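Local coordinates for protein sulfotransferase (Mus musculus, PDB 5X2B) that probably catalyses transfer of a sulfonate group from the nucleotide donor PAPS to an acceptor, and binds the nucleotide product adenosine-3'-5'-diphosphate, at residues V36-S41 against V116-Y121; T61-L66 against N223-A228; I107-K112 against F171-K176. All blocks are in the same frame, centred on the assembly; numbering follows the deposited sequence.

Contact 1: V36-S41 against V116-Y121; sequences VSYPKS and VSMFHY. With A3P (adenosine-3'-5'-diphosphate), chain V.
Lys40 lies against the middle turns of helix 111-124, touching Ser117, Met118 and Tyr121, and its side chain carries most of the contact. Its CG is pressed on Met118 CA at 3.3 Å, tighter than carbons usually pack, while CB rests beside Ser117. The aliphatic chain then turns at both chi2 (-45°) and chi3 (-56°), which curls it along the helix and sets NZ over the face of the Tyr121 ring. This is a cation-pi contact, with NZ 3.4 Å from the ring centroid and only 12° off the normal. Lys40 NZ also makes a weak hydrogen bond of 3.3 Å to O4P of the 5'-phosphate of A3P, and the neighbouring Ser41 N donates to O5P of the same phosphate at 3.2 Å. Ser117 OG lies near O2P of the 3'-phosphate, though its exact position is doubtful.

Packing is looser on the Tyr38 side. The Met118 and Tyr38 side chains cross at about a right angle, SD coming within 4.1 Å of Tyr38 CE2 in a Met-aromatic contact oblique to the ring, and Met118 CE stays 4.5 Å from Pro39 CB. Tyr38 OH is held by Gly149 O, and Phe137 and Phe141 of helix 134-143 pack on Met118. The loop from strand 33-37 to helix 43-52, holding the 5'-phosphate, corresponds to the P-loop-like 5'-phosphosulfate-binding loop of the cytosolic sulfotransferases; helix 111-124 packs against it.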
loop_
_atom_site.group_PDB
_atom_site.type_symbol
_atom_site.label_atom_id
_atom_site.label_comp_id
_atom_site.label_asym_id
_atom_site.label_seq_id
_atom_site.Cartn_x
_atom_site.Cartn_y
_atom_site.Cartn_z
ATOM N N VAL D 36 5.312 -0.952 1.927
ATOM C CA VAL D 36 4.330 -0.079 2.526
ATOM C C VAL D 36 3.566 0.751 1.520
ATOM O O VAL D 36 4.078 1.137 0.490
ATOM C CB VAL D 36 4.996 0.801 3.551
ATOM C CG1 VAL D 36 3.939 1.514 4.435
ATOM C CG2 VAL D 36 5.956 -0.068 4.367
ATOM N N SER D 37 2.309 0.994 1.840
ATOM C CA SER D 37 1.508 1.835 1.010
ATOM C C SER D 37 0.319 2.421 1.758
ATOM O O SER D 37 -0.186 1.873 2.737
ATOM C CB SER D 37 0.989 1.031 -0.170
ATOM O OG SER D 37 0.199 -0.037 0.321
ATOM N N TYR D 38 -0.139 3.539 1.225
ATOM C CA TYR D 38 -1.483 3.971 1.502
ATOM C C TYR D 38 -2.374 3.155 0.630
ATOM O O TYR D 38 -2.040 2.892 -0.514
ATOM C CB TYR D 38 -1.689 5.408 1.138
ATOM C CG TYR D 38 -3.010 5.863 1.606
ATOM C CD1 TYR D 38 -3.171 6.269 2.896
ATOM C CD2 TYR D 38 -4.109 5.864 0.754
ATOM C CE1 TYR D 38 -4.373 6.717 3.359
ATOM C CE2 TYR D 38 -5.327 6.310 1.183
ATOM C CZ TYR D 38 -5.454 6.742 2.500
ATOM O OH TYR D 38 -6.644 7.178 2.979
ATOM N N PRO D 39 -3.544 2.791 1.130
ATOM C CA PRO D 39 -4.388 1.861 0.386
ATOM C C PRO D 39 -4.778 2.388 -1.017
ATOM O O PRO D 39 -4.764 3.594 -1.303
ATOM C CB PRO D 39 -5.616 1.712 1.297
ATOM C CG PRO D 39 -5.173 2.128 2.634
ATOM C CD PRO D 39 -4.166 3.208 2.397
ATOM N N LYS D 40 -5.136 1.440 -1.878
ATOM C CA LYS D 40 -5.448 1.649 -3.321
ATOM C C LYS D 40 -4.317 2.271 -4.164
ATOM O O LYS D 40 -4.576 3.046 -5.078
ATOM C CB LYS D 40 -6.720 2.466 -3.507
ATOM C CG LYS D 40 -7.882 2.048 -2.640
ATOM C CD LYS D 40 -8.105 0.529 -2.582
ATOM C CE LYS D 40 -8.299 -0.095 -3.942
ATOM N NZ LYS D 40 -8.485 -1.553 -3.834
ATOM N N SER D 41 -3.072 1.896 -3.875
ATOM C CA SER D 41 -1.908 2.588 -4.426
ATOM C C SER D 41 -0.797 1.633 -4.986
ATOM O O SER D 41 0.270 2.120 -5.387
ATOM C CB SER D 41 -1.348 3.563 -3.360
ATOM O OG SER D 41 -2.384 4.315 -2.707
ATOM N N VAL D 116 -10.603 7.326 -6.100
ATOM C CA VAL D 116 -11.561 6.652 -6.947
ATOM C C VAL D 116 -11.514 5.196 -6.607
ATOM O O VAL D 116 -12.503 4.601 -6.187
ATOM C CB VAL D 116 -11.253 6.836 -8.460
ATOM C CG1 VAL D 116 -12.139 5.927 -9.254
ATOM C CG2 VAL D 116 -11.433 8.331 -8.937
ATOM N N SER D 117 -10.332 4.630 -6.767
ATOM C CA SER D 117 -10.182 3.225 -6.581
ATOM C C SER D 117 -10.713 2.953 -5.224
ATOM O O SER D 117 -11.417 1.970 -4.988
ATOM C CB SER D 117 -8.726 2.824 -6.649
ATOM O OG SER D 117 -8.633 1.461 -6.294
ATOM N N MET D 118 -10.392 3.863 -4.323
ATOM C CA MET D 118 -10.765 3.661 -2.956
ATOM C C MET D 118 -12.283 3.742 -2.881
ATOM O O MET D 118 -12.928 3.040 -2.118
ATOM C CB MET D 118 -10.139 4.735 -2.087
ATOM C CG MET D 118 -10.263 4.436 -0.628
ATOM S SD MET D 118 -9.299 5.441 0.516
ATOM C CE MET D 118 -9.182 4.341 1.891
ATOM N N PHE D 119 -12.877 4.607 -3.668
ATOM C CA PHE D 119 -14.315 4.650 -3.613
ATOM C C PHE D 119 -14.901 3.321 -4.084
ATOM O O PHE D 119 -15.916 2.863 -3.570
ATOM C CB PHE D 119 -14.883 5.818 -4.426
ATOM C CG PHE D 119 -16.388 5.713 -4.706
ATOM C CD1 PHE D 119 -17.330 6.031 -3.731
ATOM C CD2 PHE D 119 -16.836 5.278 -5.941
ATOM C CE1 PHE D 119 -18.656 5.923 -3.977
ATOM C CE2 PHE D 119 -18.187 5.178 -6.207
ATOM C CZ PHE D 119 -19.094 5.494 -5.232
ATOM N N HIS D 120 -14.286 2.671 -5.047
ATOM C CA HIS D 120 -14.944 1.502 -5.583
ATOM C C HIS D 120 -14.903 0.383 -4.623
ATOM O O HIS D 120 -15.819 -0.432 -4.578
ATOM C CB HIS D 120 -14.328 1.107 -6.872
ATOM C CG HIS D 120 -14.935 1.828 -8.006
ATOM N ND1 HIS D 120 -16.271 1.697 -8.325
ATOM C CD2 HIS D 120 -14.429 2.759 -8.864
ATOM C CE1 HIS D 120 -16.554 2.494 -9.342
ATOM N NE2 HIS D 120 -15.463 3.141 -9.679
ATOM N N TYR D 121 -13.839 0.353 -3.835
ATOM C CA TYR D 121 -13.668 -0.720 -2.882
ATOM C C TYR D 121 -14.665 -0.652 -1.724
ATOM O O TYR D 121 -15.182 -1.683 -1.280
ATOM C CB TYR D 121 -12.222 -0.751 -2.356
ATOM C CG TYR D 121 -11.565 -2.132 -2.309
ATOM C CD1 TYR D 121 -11.580 -2.991 -3.414
ATOM C CD2 TYR D 121 -10.899 -2.550 -1.188
ATOM C CE1 TYR D 121 -10.971 -4.250 -3.374
ATOM C CE2 TYR D 121 -10.285 -3.792 -1.135
ATOM C CZ TYR D 121 -10.318 -4.638 -2.222
ATOM O OH TYR D 121 -9.684 -5.865 -2.121
HETATM P P1 A3P V . -8.289 0.553 -9.669
HETATM O O1P A3P V . -8.388 -0.343 -10.813
HETATM O O2P A3P V . -9.454 0.505 -8.886
HETATM O O3P A3P V . -7.998 1.871 -10.036
HETATM P P2 A3P V . -3.987 -2.099 -3.859
HETATM O O4P A3P V . -5.318 -2.292 -3.280
HETATM O O5P A3P V . -3.191 -1.186 -3.140
HETATM O O6P A3P V . -3.293 -3.350 -4.212
HETATM O "O5'" A3P V . -4.306 -1.397 -5.266
HETATM C "C5'" A3P V . -5.404 -1.676 -6.154
HETATM C "C4'" A3P V . -5.492 -0.735 -7.323
HETATM O "O4'" A3P V . -4.414 -1.035 -8.137
HETATM C "C3'" A3P V . -6.712 -0.973 -8.152
HETATM O "O3'" A3P V . -6.989 0.216 -8.864
HETATM C "C2'" A3P V . -6.236 -2.031 -9.087
HETATM O "O2'" A3P V . -7.043 -2.119 -10.240
HETATM C "C1'" A3P V . -4.845 -1.556 -9.355
HETATM N N9 A3P V . -3.971 -2.622 -9.849
HETATM C C8 A3P V . -3.925 -3.859 -9.380
HETATM N N7 A3P V . -3.044 -4.586 -10.012
HETATM C C5 A3P V . -2.492 -3.865 -10.939
HETATM C C6 A3P V . -1.464 -4.082 -11.966
HETATM N N6 A3P V . -0.865 -5.275 -12.140
HETATM N N1 A3P V . -1.153 -3.048 -12.733
HETATM C C2 A3P V . -1.732 -1.870 -12.595
HETATM N N3 A3P V . -2.652 -1.617 -11.678
HETATM C C4 A3P V . -3.077 -2.547 -10.822
#

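Contact 2: T61-L66 against N223-A228; sequences TSPIEL and NHVICA
Pro63 fits its ring into the curve of the 223-228 loop and opens a type I beta turn that runs to Leu66, so the contact joins two irregular loops of the sulfotransferase fold. The ring meets Ala228 on one part of the loop and Val225 on another. Pro63 CB packs on the Ala228 methyl (CB) at 3.8 Å, and Pro63 CG faces Ala228 N at 3.2 Å. Pro63 CD also lies near Val225 CG2, where the two side chains cross at about a right angle, but both atoms sit too close to other neighbours in the model, so this approach is doubtful. Leu66, at the far end of the turn, sets its CB against the same Ala228 CB at 4.1 Å.

Polar links are few. Ser62 OG makes a weak hydrogen bond to Val225 O, whose position is itself uncertain. A water bridges the loops more clearly, giving a proton to Glu65 OE2 at 2.6 Å and accepting from Ala228 N at 3.2 Å.

Outside this shell, the Glu65 carboxylate is bound by Thr86 OG1 and His87 N, which probably helps to place the group that holds the water. Lys71 NZ binds the carbonyls of both Pro63 and Leu66 and so clasps the two ends of the turn, while Ile226 turns off to pack on helix 43-52. Within the turn Leu66 N closes onto Pro63 O at 3.0 Å; just before it, Thr61 OG1 donates to Ser62 O at 2.6 Å, tilted 30° from the carbonyl plane.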
loop_
_atom_site.group_PDB
_atom_site.type_symbol
_atom_site.label_atom_id
_atom_site.label_comp_id
_atom_site.label_asym_id
_atom_site.label_seq_id
_atom_site.Cartn_x
_atom_site.Cartn_y
_atom_site.Cartn_z
ATOM N N THR D 61 4.299 -12.254 4.071
ATOM C CA THR D 61 3.399 -12.540 5.177
ATOM C C THR D 61 2.011 -11.936 5.009
ATOM O O THR D 61 1.753 -11.237 4.042
ATOM C CB THR D 61 4.021 -12.068 6.515
ATOM O OG1 THR D 61 3.698 -10.693 6.745
ATOM C CG2 THR D 61 5.542 -12.253 6.503
ATOM N N SER D 62 1.121 -12.276 5.935
ATOM C CA SER D 62 -0.157 -11.602 6.101
ATOM C C SER D 62 0.172 -10.164 6.565
ATOM O O SER D 62 1.229 -9.940 7.141
ATOM C CB SER D 62 -0.972 -12.390 7.153
ATOM O OG SER D 62 -2.112 -13.011 6.561
ATOM N N PRO D 63 -0.711 -9.184 6.319
ATOM C CA PRO D 63 -0.511 -7.851 6.903
ATOM C C PRO D 63 -0.123 -7.826 8.407
ATOM O O PRO D 63 -0.727 -8.542 9.217
ATOM C CB PRO D 63 -1.881 -7.225 6.745
ATOM C CG PRO D 63 -2.430 -7.854 5.553
ATOM C CD PRO D 63 -1.932 -9.244 5.508
ATOM N N ILE D 64 0.846 -6.992 8.789
ATOM C CA ILE D 64 1.308 -6.970 10.183
ATOM C C ILE D 64 0.271 -6.381 11.099
ATOM O O ILE D 64 0.367 -6.517 12.313
ATOM C CB ILE D 64 2.532 -6.071 10.402
ATOM C CG1 ILE D 64 3.129 -6.295 11.792
ATOM C CG2 ILE D 64 2.135 -4.580 10.325
ATOM C CD1 ILE D 64 4.297 -5.339 12.168
ATOM N N GLU D 65 -0.698 -5.673 10.542
ATOM C CA GLU D 65 -1.745 -5.158 11.390
ATOM C C GLU D 65 -3.022 -5.939 11.225
ATOM O O GLU D 65 -4.042 -5.515 11.698
ATOM C CB GLU D 65 -1.991 -3.685 11.132
ATOM C CG GLU D 65 -2.574 -3.344 9.769
ATOM C CD GLU D 65 -1.535 -3.323 8.674
ATOM O OE1 GLU D 65 -0.382 -3.685 8.965
ATOM O OE2 GLU D 65 -1.882 -2.957 7.528
ATOM N N LEU D 66 -2.970 -7.110 10.615
ATOM C CA LEU D 66 -4.159 -7.944 10.529
ATOM C C LEU D 66 -4.295 -8.833 11.773
ATOM O O LEU D 66 -3.446 -9.672 12.010
ATOM C CB LEU D 66 -4.081 -8.760 9.240
ATOM C CG LEU D 66 -5.157 -9.796 8.938
ATOM C CD1 LEU D 66 -6.490 -9.144 8.889
ATOM C CD2 LEU D 66 -4.915 -10.500 7.608
ATOM N N ASN D 223 -4.946 -19.161 2.490
ATOM C CA ASN D 223 -4.680 -17.954 1.720
ATOM C C ASN D 223 -4.133 -16.810 2.583
ATOM O O ASN D 223 -4.684 -16.464 3.618
ATOM C CB ASN D 223 -5.932 -17.523 0.935
ATOM C CG ASN D 223 -7.196 -17.523 1.781
ATOM O OD1 ASN D 223 -7.982 -18.482 1.769
ATOM N ND2 ASN D 223 -7.413 -16.424 2.500
ATOM N N HIS D 224 -3.035 -16.240 2.109
ATOM C CA HIS D 224 -2.193 -15.287 2.833
ATOM C C HIS D 224 -2.577 -13.822 2.644
ATOM O O HIS D 224 -1.829 -13.075 2.021
ATOM C CB HIS D 224 -0.769 -15.447 2.292
ATOM C CG HIS D 224 -0.615 -15.042 0.846
ATOM N ND1 HIS D 224 -1.435 -15.524 -0.152
ATOM C CD2 HIS D 224 0.261 -14.211 0.241
ATOM C CE1 HIS D 224 -1.073 -15.000 -1.316
ATOM N NE2 HIS D 224 -0.039 -14.197 -1.102
ATOM N N VAL D 225 -3.703 -13.372 3.177
ATOM C CA VAL D 225 -4.194 -12.088 2.709
ATOM C C VAL D 225 -3.072 -11.118 2.817
ATOM O O VAL D 225 -2.273 -11.177 3.730
ATOM C CB VAL D 225 -5.331 -11.542 3.506
ATOM C CG1 VAL D 225 -6.238 -12.667 3.922
ATOM C CG2 VAL D 225 -4.801 -10.770 4.681
ATOM N N ILE D 226 -2.989 -10.218 1.863
ATOM C CA ILE D 226 -1.933 -9.239 1.954
ATOM C C ILE D 226 -2.477 -7.848 2.056
ATOM O O ILE D 226 -1.747 -6.877 2.223
ATOM C CB ILE D 226 -1.006 -9.300 0.775
ATOM C CG1 ILE D 226 -1.442 -8.299 -0.285
ATOM C CG2 ILE D 226 -0.948 -10.712 0.243
ATOM C CD1 ILE D 226 -0.929 -8.650 -1.620
ATOM N N CYS D 227 -3.768 -7.710 1.961
ATOM C CA CYS D 227 -4.255 -6.428 2.333
ATOM C C CYS D 227 -5.231 -6.756 3.379
ATOM O O CYS D 227 -6.121 -7.560 3.172
ATOM C CB CYS D 227 -4.875 -5.699 1.183
ATOM S SG CYS D 227 -5.762 -4.311 1.771
ATOM N N ALA D 228 -5.007 -6.176 4.536
ATOM C CA ALA D 228 -5.854 -6.441 5.666
ATOM C C ALA D 228 -7.306 -6.114 5.313
ATOM O O ALA D 228 -8.219 -6.755 5.808
ATOM C CB ALA D 228 -5.377 -5.677 6.876
HETATM O O HOH W 1 -2.589 -4.189 5.373
#

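Contact 3: I107-K112 against F171-K176; sequences IVRNPK and FYEEMK. With A3P (adenosine-3'-5'-diphosphate), chain V.
Arg109 and Tyr172 run side by side from the end of the central parallel sheet to the nucleotide. Just before them Val108 and Phe171 form a parallel beta bridge, with a methyl of Val108 (CG1) over the Phe171 ring, and Tyr172 N donates to Val108 O at 3.2 Å as the second strand gives way to helix 172-177.

The Arg109 chain is extended from the start, its CG anti to the backbone N (chi1 -170°), and so follows the tyrosine outward. CB sits beside Tyr172 CB. CG passes Glu173 OE2 at 3.2 Å, CD lies over the ring in a CH-pi contact, and NE, above the ring centre, comes to 3.6 Å from Tyr172 CD2. The guanidinium then stacks flat on the ring, centres 3.9 Å apart and planes 23° from parallel. At the tip NH1 donates to Lys40 O, and NH2 makes a weak hydrogen bond of 3.4 Å to O3P of the A3P 3'-phosphate, with Val241 O a further weak partner. Tyr172 OH reaches adenine N3 in a weak hydrogen bond, so the stacked pair touches both base and phosphate.

Next to the stack, Glu173 OE2 accepts two hydrogen bonds from Asn110 on the same face of the carboxylate plane, both well tilted out of it. Asn110 N arrives on the syn side at 2.9 Å and nearly straight (174°), and Asn110 ND2 on the anti side at 3.1 Å. Asn110 is the N-cap of helix 111-124, its side chain capping a backbone N just beyond Lys112, and its ND2 also donates to Asp113 OD2.

Glu173 OE1 is buried without a partner. The nearby Arg109, though beyond salt-bridge distance, probably helps to stabilise a negative charge on Glu173; its guanidinium, turned with its edge to the 3'-phosphate, probably also offsets the phosphate charge.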
loop_
_atom_site.group_PDB
_atom_site.type_symbol
_atom_site.label_atom_id
_atom_site.label_comp_id
_atom_site.label_asym_id
_atom_site.label_seq_id
_atom_site.Cartn_x
_atom_site.Cartn_y
_atom_site.Cartn_z
ATOM N N ILE D 107 5.031 2.354 -1.666
ATOM C CA ILE D 107 4.422 2.645 -2.943
ATOM C C ILE D 107 3.310 3.719 -2.824
ATOM O O ILE D 107 2.460 3.669 -1.956
ATOM C CB ILE D 107 4.049 1.340 -3.694
ATOM C CG1 ILE D 107 3.468 1.719 -5.052
ATOM C CG2 ILE D 107 3.198 0.391 -2.827
ATOM C CD1 ILE D 107 3.444 0.572 -6.045
ATOM N N VAL D 108 3.402 4.737 -3.673
ATOM C CA VAL D 108 2.506 5.900 -3.653
ATOM C C VAL D 108 1.823 6.190 -4.998
ATOM O O VAL D 108 2.425 6.012 -6.052
ATOM C CB VAL D 108 3.277 7.150 -3.298
ATOM C CG1 VAL D 108 4.115 7.549 -4.445
ATOM C CG2 VAL D 108 2.326 8.252 -2.914
ATOM N N ARG D 109 0.571 6.641 -4.943
ATOM C CA ARG D 109 -0.255 6.878 -6.131
ATOM C C ARG D 109 -0.925 8.210 -6.040
ATOM O O ARG D 109 -1.284 8.647 -4.958
ATOM C CB ARG D 109 -1.365 5.840 -6.210
ATOM C CG ARG D 109 -2.098 5.862 -7.489
ATOM C CD ARG D 109 -3.013 4.692 -7.515
ATOM N NE ARG D 109 -3.648 4.588 -8.816
ATOM C CZ ARG D 109 -4.706 3.831 -9.037
ATOM N NH1 ARG D 109 -5.234 3.142 -8.042
ATOM N NH2 ARG D 109 -5.237 3.772 -10.242
ATOM N N ASN D 110 -1.125 8.844 -7.176
ATOM C CA ASN D 110 -1.648 10.181 -7.135
ATOM C C ASN D 110 -2.936 10.091 -6.417
ATOM O O ASN D 110 -3.640 9.107 -6.531
ATOM C CB ASN D 110 -1.818 10.801 -8.509
ATOM C CG ASN D 110 -3.110 10.472 -9.131
ATOM O OD1 ASN D 110 -4.145 11.028 -8.792
ATOM N ND2 ASN D 110 -3.065 9.583 -10.093
ATOM N N PRO D 111 -3.227 11.109 -5.621
ATOM C CA PRO D 111 -4.264 10.984 -4.620
ATOM C C PRO D 111 -5.612 10.921 -5.316
ATOM O O PRO D 111 -6.522 10.235 -4.834
ATOM C CB PRO D 111 -4.088 12.265 -3.820
ATOM C CG PRO D 111 -3.520 13.206 -4.778
ATOM C CD PRO D 111 -2.624 12.446 -5.633
ATOM N N LYS D 112 -5.747 11.593 -6.448
ATOM C CA LYS D 112 -7.055 11.613 -7.075
ATOM C C LYS D 112 -7.408 10.216 -7.557
ATOM O O LYS D 112 -8.560 9.788 -7.415
ATOM C CB LYS D 112 -7.152 12.598 -8.210
ATOM C CG LYS D 112 -7.116 14.025 -7.770
ATOM C CD LYS D 112 -6.897 14.933 -8.960
ATOM C CE LYS D 112 -7.419 16.285 -8.640
ATOM N NZ LYS D 112 -6.814 17.251 -9.574
ATOM N N PHE D 171 6.463 4.730 -7.610
ATOM C CA PHE D 171 5.177 5.279 -8.071
ATOM C C PHE D 171 4.355 4.316 -8.901
ATOM O O PHE D 171 4.868 3.654 -9.785
ATOM C CB PHE D 171 5.392 6.549 -8.889
ATOM C CG PHE D 171 5.909 7.691 -8.091
ATOM C CD1 PHE D 171 5.059 8.695 -7.622
ATOM C CD2 PHE D 171 7.241 7.747 -7.785
ATOM C CE1 PHE D 171 5.538 9.710 -6.870
ATOM C CE2 PHE D 171 7.720 8.771 -7.051
ATOM C CZ PHE D 171 6.869 9.754 -6.580
ATOM N N TYR D 172 3.066 4.273 -8.624
ATOM C CA TYR D 172 2.144 3.463 -9.381
ATOM C C TYR D 172 2.247 3.826 -10.835
ATOM O O TYR D 172 2.406 2.996 -11.724
ATOM C CB TYR D 172 0.751 3.786 -8.892
ATOM C CG TYR D 172 -0.323 3.049 -9.609
ATOM C CD1 TYR D 172 -0.823 1.867 -9.104
ATOM C CD2 TYR D 172 -0.829 3.511 -10.805
ATOM C CE1 TYR D 172 -1.827 1.163 -9.779
ATOM C CE2 TYR D 172 -1.821 2.826 -11.470
ATOM C CZ TYR D 172 -2.314 1.639 -10.946
ATOM O OH TYR D 172 -3.295 0.918 -11.584
ATOM N N GLU D 173 2.126 5.113 -11.062
ATOM C CA GLU D 173 2.108 5.649 -12.396
ATOM C C GLU D 173 3.403 5.230 -13.119
ATOM O O GLU D 173 3.412 4.874 -14.297
ATOM C CB GLU D 173 1.936 7.169 -12.302
ATOM C CG GLU D 173 0.559 7.624 -11.777
ATOM C CD GLU D 173 0.409 7.480 -10.289
ATOM O OE1 GLU D 173 1.423 7.263 -9.590
ATOM O OE2 GLU D 173 -0.719 7.557 -9.798
ATOM N N GLU D 174 4.508 5.233 -12.403
ATOM C CA GLU D 174 5.780 4.878 -13.029
ATOM C C GLU D 174 5.905 3.380 -13.225
ATOM O O GLU D 174 6.545 2.933 -14.171
ATOM C CB GLU D 174 6.920 5.462 -12.223
ATOM C CG GLU D 174 7.894 4.523 -11.598
ATOM C CD GLU D 174 8.961 5.300 -10.816
ATOM O OE1 GLU D 174 9.173 5.032 -9.611
ATOM O OE2 GLU D 174 9.581 6.197 -11.435
ATOM N N MET D 175 5.237 2.626 -12.355
ATOM C CA MET D 175 5.037 1.192 -12.520
ATOM C C MET D 175 4.127 0.887 -13.675
ATOM O O MET D 175 4.258 -0.165 -14.305
ATOM C CB MET D 175 4.347 0.632 -11.306
ATOM C CG MET D 175 5.155 0.754 -10.069
ATOM S SD MET D 175 5.611 -0.897 -9.538
ATOM C CE MET D 175 4.056 -1.469 -8.831
ATOM N N LYS D 176 3.157 1.782 -13.875
ATOM C CA LYS D 176 2.325 1.835 -15.082
ATOM C C LYS D 176 3.081 2.363 -16.296
ATOM O O LYS D 176 2.846 1.931 -17.419
ATOM C CB LYS D 176 1.114 2.740 -14.839
ATOM C CG LYS D 176 0.144 2.163 -13.841
ATOM C CD LYS D 176 -0.526 0.956 -14.413
ATOM C CE LYS D 176 -1.253 1.319 -15.673
ATOM N NZ LYS D 176 -2.088 0.204 -16.185
HETATM P P1 A3P V . -8.289 0.553 -9.669
HETATM O O1P A3P V . -8.388 -0.343 -10.813
HETATM O O2P A3P V . -9.454 0.505 -8.886
HETATM O O3P A3P V . -7.998 1.871 -10.036
HETATM P P2 A3P V . -3.987 -2.099 -3.859
HETATM O O4P A3P V . -5.318 -2.292 -3.280
HETATM O O5P A3P V . -3.191 -1.186 -3.140
HETATM O O6P A3P V . -3.293 -3.350 -4.212
HETATM O "O5'" A3P V . -4.306 -1.397 -5.266
HETATM C "C5'" A3P V . -5.404 -1.676 -6.154
HETATM C "C4'" A3P V . -5.492 -0.735 -7.323
HETATM O "O4'" A3P V . -4.414 -1.035 -8.137
HETATM C "C3'" A3P V . -6.712 -0.973 -8.152
HETATM O "O3'" A3P V . -6.989 0.216 -8.864
HETATM C "C2'" A3P V . -6.236 -2.031 -9.087
HETATM O "O2'" A3P V . -7.043 -2.119 -10.240
HETATM C "C1'" A3P V . -4.845 -1.556 -9.355
HETATM N N9 A3P V . -3.971 -2.622 -9.849
HETATM C C8 A3P V . -3.925 -3.859 -9.380
HETATM N N7 A3P V . -3.044 -4.586 -10.012
HETATM C C5 A3P V . -2.492 -3.865 -10.939
HETATM C C6 A3P V . -1.464 -4.082 -11.966
HETATM N N6 A3P V . -0.865 -5.275 -12.140
HETATM N N1 A3P V . -1.153 -3.048 -12.733
HETATM C C2 A3P V . -1.732 -1.870 -12.595
HETATM N N3 A3P V . -2.652 -1.617 -11.678
HETATM C C4 A3P V . -3.077 -2.547 -10.822
#

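How the contacts relate
Contacts 1 and 3 belong to the core around the nucleotide, while contact 2 lies farther from the chain centre and, though largely buried, joins two loops. Strands 33-37 and 103-108 are neighbours in the central sheet, so contacts 1 and 3 meet directly: Val36 O is 2.7 Å from Ile107 N, a probable hydrogen bond. They also share helix 111-124, which supplies the partner in one and begins in the other. Both rely on cations laid over tyrosine faces and aimed at phosphates. Contact 2 touches neither; its chemistry is proline and methyl packing plus one bridging water, and contact 3 is nested in the chain loop that contact 2 closes.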